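Local coordinates for protein GDP-L-fucose synthase (Campylobacter jejuni subsp. jejuni serotype O:2, PDB 7CXT) that reduces the C4 keto group of GDP-6-OMe-4-keto-L-xylo-heptose with NADPH as cofactor and belongs to the fucose synthase subfamily of nucleotide-sugar enzymes, at residues Y10-K15 / V62-V67; K103-G108 / I161-N166. All coordinates share one frame; numbering follows the deposited sequence.

Contact 1. Residues Y10-K15 / V62-V67; sequences YIAGHK and VFLTAV. With NDP (NADPH dihydro-nicotinamide-adenine-dinucleotide phosphate), chain C.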
loop_
_atom_site.group_PDB
_atom_site.type_symbol
_atom_site.label_atom_id
_atom_site.label_comp_id
_atom_site.label_asym_id
_atom_site.label_seq_id
_atom_site.Cartn_x
_atom_site.Cartn_y
_atom_site.Cartn_z
ATOM N N TYR A 10 15.956 -17.426 -6.832
ATOM C CA TYR A 10 14.525 -17.611 -7.015
ATOM C C TYR A 10 13.987 -16.496 -7.913
ATOM O O TYR A 10 14.107 -15.316 -7.577
ATOM C CB TYR A 10 13.819 -17.611 -5.655
ATOM C CG TYR A 10 12.312 -17.570 -5.700
ATOM C CD1 TYR A 10 11.594 -18.382 -6.568
ATOM C CD2 TYR A 10 11.594 -16.735 -4.821
ATOM C CE1 TYR A 10 10.182 -18.362 -6.583
ATOM C CE2 TYR A 10 10.206 -16.698 -4.839
ATOM C CZ TYR A 10 9.501 -17.517 -5.722
ATOM O OH TYR A 10 8.120 -17.460 -5.741
ATOM N N ILE A 11 13.407 -16.871 -9.050
ATOM C CA ILE A 11 12.665 -15.956 -9.915
ATOM C C ILE A 11 11.186 -16.236 -9.679
ATOM O O ILE A 11 10.647 -17.232 -10.178
ATOM C CB ILE A 11 13.012 -16.136 -11.398
ATOM C CG1 ILE A 11 14.510 -15.928 -11.673
ATOM C CG2 ILE A 11 12.130 -15.212 -12.258
ATOM C CD1 ILE A 11 15.296 -17.227 -11.684
ATOM N N ALA A 12 10.520 -15.385 -8.903
ATOM C CA ALA A 12 9.094 -15.589 -8.662
ATOM C C ALA A 12 8.317 -15.281 -9.933
ATOM O O ALA A 12 8.604 -14.291 -10.614
ATOM C CB ALA A 12 8.616 -14.697 -7.513
ATOM N N GLY A 13 7.311 -16.097 -10.240
ATOM C CA GLY A 13 6.551 -15.836 -11.459
ATOM C C GLY A 13 7.316 -16.114 -12.744
ATOM O O GLY A 13 7.195 -15.360 -13.717
ATOM N N HIS A 14 8.099 -17.184 -12.771
ATOM C CA HIS A 14 9.112 -17.355 -13.803
ATOM C C HIS A 14 8.545 -17.658 -15.195
ATOM O O HIS A 14 9.303 -17.624 -16.169
ATOM C CB HIS A 14 10.050 -18.471 -13.395
ATOM C CG HIS A 14 9.410 -19.825 -13.443
ATOM N ND1 HIS A 14 8.473 -20.234 -12.518
ATOM C CD2 HIS A 14 9.563 -20.858 -14.308
ATOM C CE1 HIS A 14 8.077 -21.461 -12.811
ATOM N NE2 HIS A 14 8.727 -21.863 -13.889
ATOM N N LYS A 15 7.260 -18.008 -15.314
ATOM C CA LYS A 15 6.662 -18.273 -16.620
ATOM C C LYS A 15 6.162 -17.019 -17.338
ATOM O O LYS A 15 5.843 -17.101 -18.531
ATOM C CB LYS A 15 5.518 -19.292 -16.473
ATOM C CG LYS A 15 6.073 -20.666 -16.067
ATOM C CD LYS A 15 5.530 -21.803 -16.911
ATOM C CE LYS A 15 4.213 -22.338 -16.336
ATOM N NZ LYS A 15 3.978 -23.776 -16.689
ATOM N N VAL A 62 16.451 -12.959 -5.020
ATOM C CA VAL A 62 15.043 -13.054 -5.394
ATOM C C VAL A 62 14.748 -12.016 -6.474
ATOM O O VAL A 62 15.090 -10.840 -6.316
ATOM C CB VAL A 62 14.126 -12.847 -4.169
ATOM C CG1 VAL A 62 12.655 -12.775 -4.595
ATOM C CG2 VAL A 62 14.366 -13.960 -3.131
ATOM N N PHE A 63 14.141 -12.460 -7.583
ATOM C CA PHE A 63 13.599 -11.582 -8.625
ATOM C C PHE A 63 12.090 -11.759 -8.583
ATOM O O PHE A 63 11.587 -12.812 -8.995
ATOM C CB PHE A 63 14.113 -11.941 -10.022
ATOM C CG PHE A 63 15.543 -11.591 -10.272
ATOM C CD1 PHE A 63 15.891 -10.323 -10.737
ATOM C CD2 PHE A 63 16.540 -12.537 -10.091
ATOM C CE1 PHE A 63 17.220 -10.010 -10.975
ATOM C CE2 PHE A 63 17.865 -12.232 -10.339
ATOM C CZ PHE A 63 18.203 -10.972 -10.789
ATOM N N LEU A 64 11.363 -10.736 -8.119
ATOM C CA LEU A 64 9.912 -10.855 -7.865
ATOM C C LEU A 64 9.144 -10.300 -9.064
ATOM O O LEU A 64 8.808 -9.117 -9.109
ATOM C CB LEU A 64 9.513 -10.128 -6.575
ATOM C CG LEU A 64 8.021 -9.958 -6.228
ATOM C CD1 LEU A 64 7.263 -11.309 -6.236
ATOM C CD2 LEU A 64 7.854 -9.277 -4.887
ATOM N N THR A 65 8.835 -11.166 -10.032
ATOM C CA THR A 65 8.101 -10.735 -11.215
ATOM C C THR A 65 6.612 -11.045 -11.168
ATOM O O THR A 65 5.876 -10.527 -12.013
ATOM C CB THR A 65 8.690 -11.364 -12.500
ATOM O OG1 THR A 65 8.247 -12.722 -12.641
ATOM C CG2 THR A 65 10.212 -11.337 -12.474
ATOM N N ALA A 66 6.146 -11.872 -10.228
ATOM C CA ALA A 66 4.750 -12.290 -10.247
ATOM C C ALA A 66 3.808 -11.135 -9.916
ATOM O O ALA A 66 4.039 -10.375 -8.972
ATOM C CB ALA A 66 4.526 -13.434 -9.264
ATOM N N VAL A 67 2.696 -11.061 -10.646
ATOM C CA VAL A 67 1.779 -9.926 -10.545
ATOM C C VAL A 67 0.432 -10.387 -11.066
ATOM O O VAL A 67 0.354 -11.285 -11.910
ATOM C CB VAL A 67 2.310 -8.709 -11.355
ATOM C CG1 VAL A 67 2.396 -9.071 -12.854
ATOM C CG2 VAL A 67 1.430 -7.464 -11.198
HETATM P PA NDP C . 3.117 -11.548 -16.463
HETATM O O1A NDP C . 1.704 -11.231 -16.115
HETATM O O2A NDP C . 3.554 -11.685 -17.896
HETATM O O5B NDP C . 3.537 -12.943 -15.705
HETATM C C5B NDP C . 3.203 -12.773 -14.373
HETATM C C4B NDP C . 3.526 -14.116 -13.684
HETATM O O4B NDP C . 3.069 -14.103 -12.336
HETATM C C3B NDP C . 2.784 -15.239 -14.459
HETATM O O3B NDP C . 3.672 -16.292 -14.737
HETATM C C2B NDP C . 1.735 -15.706 -13.412
HETATM O O2B NDP C . 1.535 -17.006 -13.403
HETATM C C1B NDP C . 2.495 -15.351 -12.100
HETATM N N9A NDP C . 1.571 -15.229 -10.988
HETATM C C8A NDP C . 0.490 -14.322 -10.833
HETATM N N7A NDP C . -0.162 -14.487 -9.685
HETATM C C5A NDP C . 0.524 -15.574 -9.051
HETATM C C6A NDP C . 0.331 -16.228 -7.826
HETATM N N6A NDP C . -0.690 -15.881 -6.949
HETATM N N1A NDP C . 1.139 -17.233 -7.442
HETATM C C2A NDP C . 2.137 -17.573 -8.334
HETATM N N3A NDP C . 2.453 -17.060 -9.516
HETATM C C4A NDP C . 1.598 -16.033 -9.861
HETATM O O3 NDP C . 3.929 -10.356 -15.653
HETATM P PN NDP C . 5.037 -9.601 -16.548
HETATM O O1N NDP C . 4.351 -8.815 -17.598
HETATM O O2N NDP C . 6.344 -10.329 -16.782
HETATM O O5D NDP C . 5.536 -8.284 -15.500
HETATM C C5D NDP C . 6.339 -8.723 -14.482
HETATM C C4D NDP C . 6.603 -7.523 -13.583
HETATM O O4D NDP C . 6.784 -6.340 -14.414
HETATM C C3D NDP C . 5.319 -7.236 -12.712
HETATM O O3D NDP C . 5.722 -6.738 -11.486
HETATM C C2D NDP C . 4.604 -6.141 -13.519
HETATM O O2D NDP C . 3.820 -5.283 -12.732
HETATM C C1D NDP C . 5.838 -5.356 -14.006
HETATM N N1N NDP C . 5.459 -4.527 -15.147
HETATM C C2N NDP C . 5.171 -5.085 -16.397
HETATM C C3N NDP C . 4.546 -4.300 -17.348
HETATM C C7N NDP C . 4.219 -4.865 -18.658
HETATM O O7N NDP C . 3.823 -4.189 -19.628
HETATM N N7N NDP C . 4.335 -6.241 -18.814
HETATM C C4N NDP C . 4.164 -2.901 -17.088
HETATM C C5N NDP C . 4.759 -2.371 -15.851
HETATM C C6N NDP C . 5.361 -3.160 -14.963
HETATM P P2B NDP C . 0.208 -17.609 -14.483
HETATM O O1X NDP C . 0.855 -17.317 -15.797
HETATM O O2X NDP C . 0.174 -19.070 -14.021
HETATM O O3X NDP C . -0.901 -16.705 -14.033
#

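Contact 2. Residues K103-G108 / I161-N166; sequences KLVFFG and ITLVLN. With NDP (NADPH dihydro-nicotinamide-adenine-dinucleotide phosphate), chain C.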
loop_
_atom_site.group_PDB
_atom_site.type_symbol
_atom_site.label_atom_id
_atom_site.label_comp_id
_atom_site.label_asym_id
_atom_site.label_seq_id
_atom_site.Cartn_x
_atom_site.Cartn_y
_atom_site.Cartn_z
ATOM N N LYS A 103 19.871 -10.141 -1.630
ATOM C CA LYS A 103 19.263 -9.022 -2.341
ATOM C C LYS A 103 17.979 -9.482 -3.016
ATOM O O LYS A 103 17.792 -10.665 -3.311
ATOM C CB LYS A 103 20.201 -8.419 -3.400
ATOM C CG LYS A 103 21.469 -7.818 -2.842
ATOM C CD LYS A 103 22.411 -7.342 -3.948
ATOM C CE LYS A 103 22.026 -5.983 -4.469
ATOM N NZ LYS A 103 23.133 -5.405 -5.307
ATOM N N LEU A 104 17.096 -8.520 -3.267
ATOM C CA LEU A 104 15.828 -8.782 -3.921
ATOM C C LEU A 104 15.571 -7.659 -4.911
ATOM O O LEU A 104 15.916 -6.503 -4.656
ATOM C CB LEU A 104 14.687 -8.881 -2.890
ATOM C CG LEU A 104 13.246 -9.057 -3.375
ATOM C CD1 LEU A 104 12.453 -9.834 -2.291
ATOM C CD2 LEU A 104 12.550 -7.739 -3.710
ATOM N N VAL A 105 14.960 -7.997 -6.040
ATOM C CA VAL A 105 14.555 -6.995 -7.013
ATOM C C VAL A 105 13.064 -7.114 -7.226
ATOM O O VAL A 105 12.560 -8.191 -7.558
ATOM C CB VAL A 105 15.304 -7.136 -8.351
ATOM C CG1 VAL A 105 14.598 -6.294 -9.406
ATOM C CG2 VAL A 105 16.730 -6.662 -8.190
ATOM N N PHE A 106 12.367 -6.004 -7.046
ATOM C CA PHE A 106 10.933 -5.934 -7.232
ATOM C C PHE A 106 10.651 -5.021 -8.411
ATOM O O PHE A 106 11.363 -4.035 -8.624
ATOM C CB PHE A 106 10.252 -5.425 -5.944
ATOM C CG PHE A 106 8.811 -5.073 -6.119
ATOM C CD1 PHE A 106 7.902 -6.016 -6.586
ATOM C CD2 PHE A 106 8.357 -3.796 -5.812
ATOM C CE1 PHE A 106 6.565 -5.683 -6.761
ATOM C CE2 PHE A 106 7.025 -3.455 -5.963
ATOM C CZ PHE A 106 6.116 -4.413 -6.428
ATOM N N PHE A 107 9.638 -5.349 -9.202
ATOM C CA PHE A 107 9.347 -4.548 -10.385
ATOM C C PHE A 107 8.110 -3.697 -10.145
ATOM O O PHE A 107 7.046 -4.212 -9.774
ATOM C CB PHE A 107 9.201 -5.432 -11.616
ATOM C CG PHE A 107 10.484 -6.096 -12.000
ATOM C CD1 PHE A 107 11.400 -5.447 -12.821
ATOM C CD2 PHE A 107 10.806 -7.335 -11.497
ATOM C CE1 PHE A 107 12.604 -6.049 -13.155
ATOM C CE2 PHE A 107 12.007 -7.948 -11.829
ATOM C CZ PHE A 107 12.913 -7.297 -12.656
ATOM N N GLY A 108 8.277 -2.381 -10.312
ATOM C CA GLY A 108 7.186 -1.440 -10.194
ATOM C C GLY A 108 6.527 -1.174 -11.526
ATOM O O GLY A 108 6.895 -1.720 -12.563
ATOM N N ILE A 161 15.388 -3.712 -3.824
ATOM C CA ILE A 161 15.424 -2.617 -4.793
ATOM C C ILE A 161 14.212 -2.701 -5.726
ATOM O O ILE A 161 13.945 -3.753 -6.325
ATOM C CB ILE A 161 16.727 -2.634 -5.619
ATOM C CG1 ILE A 161 17.968 -2.761 -4.724
ATOM C CG2 ILE A 161 16.826 -1.398 -6.469
ATOM C CD1 ILE A 161 18.056 -1.730 -3.618
ATOM N N THR A 162 13.535 -1.574 -5.917
ATOM C CA THR A 162 12.401 -1.488 -6.829
ATOM C C THR A 162 12.825 -0.835 -8.134
ATOM O O THR A 162 13.389 0.267 -8.133
ATOM C CB THR A 162 11.256 -0.696 -6.190
ATOM O OG1 THR A 162 10.819 -1.382 -5.012
ATOM C CG2 THR A 162 10.074 -0.552 -7.166
ATOM N N LEU A 163 12.542 -1.509 -9.242
ATOM C CA LEU A 163 12.778 -0.986 -10.579
ATOM C C LEU A 163 11.424 -0.792 -11.242
ATOM O O LEU A 163 10.620 -1.734 -11.302
ATOM C CB LEU A 163 13.651 -1.938 -11.407
ATOM C CG LEU A 163 14.975 -2.349 -10.751
ATOM C CD1 LEU A 163 15.771 -3.336 -11.630
ATOM C CD2 LEU A 163 15.810 -1.109 -10.444
ATOM N N VAL A 164 11.158 0.420 -11.720
ATOM C CA VAL A 164 9.831 0.787 -12.210
ATOM C C VAL A 164 9.870 0.901 -13.725
ATOM O O VAL A 164 10.700 1.639 -14.273
ATOM C CB VAL A 164 9.355 2.106 -11.576
ATOM C CG1 VAL A 164 7.887 2.340 -11.899
ATOM C CG2 VAL A 164 9.617 2.079 -10.072
ATOM N N LEU A 165 8.942 0.220 -14.402
ATOM C CA LEU A 165 8.910 0.244 -15.861
ATOM C C LEU A 165 7.499 0.519 -16.362
ATOM O O LEU A 165 6.518 0.398 -15.615
ATOM C CB LEU A 165 9.408 -1.067 -16.475
ATOM C CG LEU A 165 8.541 -2.283 -16.126
ATOM C CD1 LEU A 165 8.507 -3.233 -17.305
ATOM C CD2 LEU A 165 9.079 -2.990 -14.886
ATOM N N ASN A 166 7.406 0.902 -17.649
ATOM C CA ASN A 166 6.112 1.211 -18.260
ATOM C C ASN A 166 5.517 0.054 -19.062
ATOM O O ASN A 166 4.613 -0.620 -18.569
ATOM C CB ASN A 166 6.214 2.467 -19.117
ATOM C CG ASN A 166 6.100 3.729 -18.281
ATOM O OD1 ASN A 166 5.284 3.790 -17.353
ATOM N ND2 ASN A 166 6.952 4.711 -18.554
HETATM P PA NDP C . 3.117 -11.548 -16.463
HETATM O O1A NDP C . 1.704 -11.231 -16.115
HETATM O O2A NDP C . 3.554 -11.685 -17.896
HETATM O O5B NDP C . 3.537 -12.943 -15.705
HETATM C C5B NDP C . 3.203 -12.773 -14.373
HETATM C C4B NDP C . 3.526 -14.116 -13.684
HETATM O O4B NDP C . 3.069 -14.103 -12.336
HETATM C C3B NDP C . 2.784 -15.239 -14.459
HETATM O O3B NDP C . 3.672 -16.292 -14.737
HETATM C C2B NDP C . 1.735 -15.706 -13.412
HETATM O O2B NDP C . 1.535 -17.006 -13.403
HETATM C C1B NDP C . 2.495 -15.351 -12.100
HETATM N N9A NDP C . 1.571 -15.229 -10.988
HETATM C C8A NDP C . 0.490 -14.322 -10.833
HETATM N N7A NDP C . -0.162 -14.487 -9.685
HETATM C C5A NDP C . 0.524 -15.574 -9.051
HETATM C C6A NDP C . 0.331 -16.228 -7.826
HETATM N N6A NDP C . -0.690 -15.881 -6.949
HETATM N N1A NDP C . 1.139 -17.233 -7.442
HETATM C C2A NDP C . 2.137 -17.573 -8.334
HETATM N N3A NDP C . 2.453 -17.060 -9.516
HETATM C C4A NDP C . 1.598 -16.033 -9.861
HETATM O O3 NDP C . 3.929 -10.356 -15.653
HETATM P PN NDP C . 5.037 -9.601 -16.548
HETATM O O1N NDP C . 4.351 -8.815 -17.598
HETATM O O2N NDP C . 6.344 -10.329 -16.782
HETATM O O5D NDP C . 5.536 -8.284 -15.500
HETATM C C5D NDP C . 6.339 -8.723 -14.482
HETATM C C4D NDP C . 6.603 -7.523 -13.583
HETATM O O4D NDP C . 6.784 -6.340 -14.414
HETATM C C3D NDP C . 5.319 -7.236 -12.712
HETATM O O3D NDP C . 5.722 -6.738 -11.486
HETATM C C2D NDP C . 4.604 -6.141 -13.519
HETATM O O2D NDP C . 3.820 -5.283 -12.732
HETATM C C1D NDP C . 5.838 -5.356 -14.006
HETATM N N1N NDP C . 5.459 -4.527 -15.147
HETATM C C2N NDP C . 5.171 -5.085 -16.397
HETATM C C3N NDP C . 4.546 -4.300 -17.348
HETATM C C7N NDP C . 4.219 -4.865 -18.658
HETATM O O7N NDP C . 3.823 -4.189 -19.628
HETATM N N7N NDP C . 4.335 -6.241 -18.814
HETATM C C4N NDP C . 4.164 -2.901 -17.088
HETATM C C5N NDP C . 4.759 -2.371 -15.851
HETATM C C6N NDP C . 5.361 -3.160 -14.963
HETATM P P2B NDP C . 0.208 -17.609 -14.483
HETATM O O1X NDP C . 0.855 -17.317 -15.797
HETATM O O2X NDP C . 0.174 -19.070 -14.021
HETATM O O3X NDP C . -0.901 -16.705 -14.033
#

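Contact 1. Residues Y10-K15 / V62-V67
Tyr10, Ile11 and Ala12 run alongside Val62, Phe63 and Leu64 as parallel partners, the two strand axes 4.7 Å apart and only 8° from aligned. They belong to the parallel sheet of a Rossmann fold, and Gly13 opens the glycine-rich loop that receives the dinucleotide. Two backbone bonds set the register: Phe63 N donates to Tyr10 O at 2.9 Å, almost straight, and Ala12 N returns a bond to Phe63 O at 2.8 Å. On one face of the sheet the Tyr10 ring and Val62 lie side by side, with CD2 of Tyr10 4.1 Å from CG1 of Val62. Further along the same face, Ala12 CB rests 3.9 Å from Leu64 CD1. The opposite face carries Ile11 and Phe63, where Leu22 and Leu26 of helix 17-28 cover the pair. Beyond the strands both segments border the cofactor. Gly13 CA meets Ala66 CB at 3.8 Å, and this methyl also faces the adenosine ribose oxygen O4B, while Val67 packs its branches on the nicotinamide ribose and the diphosphate bridge. Where the strands end, Ala12 O is gripped twice by Thr65: from above the carbonyl plane by its backbone N, and within that plane by its hydroxyl, which chi1 of 79° swings back between backbone N and carbonyl carbon until OG1 stands 2.6 Å from Ala12 O.

Contact 2. Residues K103-G108 / I161-N166
Leu104 O begins the pairing by accepting the backbone N-H of Ile161 at 3.0 Å, and the two strands then run parallel, twisted by 29° against each other. Val105 turns to the face that helix 245-258 covers; its CG1, set anti to the backbone N (chi1 166°), comes within 3.9 Å of Leu163 CD1 and also lies over one face of the Phe107 ring, displaced toward its rim. Phe106 faces helix 136-156 instead. Its N-H reaches Ile161 O, its O takes the N-H of Leu163, and its ring lies beside Thr162 with the hydroxyl in the ring plane, OG1 3.5 Å from CD2 of Phe106. That hydroxyl is buried and has no hydrogen-bond partner in the model. In this Rossmann fold the cofactor sits at the C-terminal ends of the parallel strands, and both segments approach it there. The Phe107 ring packs obliquely on Leu165, CD1 to CD2 4.0 Å, while Phe107 O receives a weak bond from O3D of the nicotinamide ribose and a hydrogen bond from Lys142 NZ. Gly108 N donates to Leu163 O at 2.6 Å, from above the carbonyl plane. Val164 CG1 packs 3.8 Å from Gly108 C. Gly108 O accepts a weak bond from Leu165 N, and the side chain of Leu165 reaches the nicotinamide ring, its CG 3.5 Å from C6N.

Overall arrangement
Starting from the N terminus, strand 9-12 leads through helix 17-28, the outermost strand 34-35 and helix 47-57 before strand 61-64 returns beside it and closes contact 1. Helix 78-98 then carries the chain to strand 103-109, which pairs with 61-64 on the flank turned away from 9-12, with Val62 O 2.9 Å from Val105 N. Helix 136-156 follows, and strand 160-165 closes contact 2 across another loop of about fifty residues. The two loops come in series, neither nested nor crossed. The pairing of 61-64 with 103-109 joins them, so that four strands lie in one parallel sheet. Both reach NADPH: contact 1 meets the adenosine, diphosphate bridge and nicotinamide ribose, contact 2 that ribose again and the nicotinamide ring.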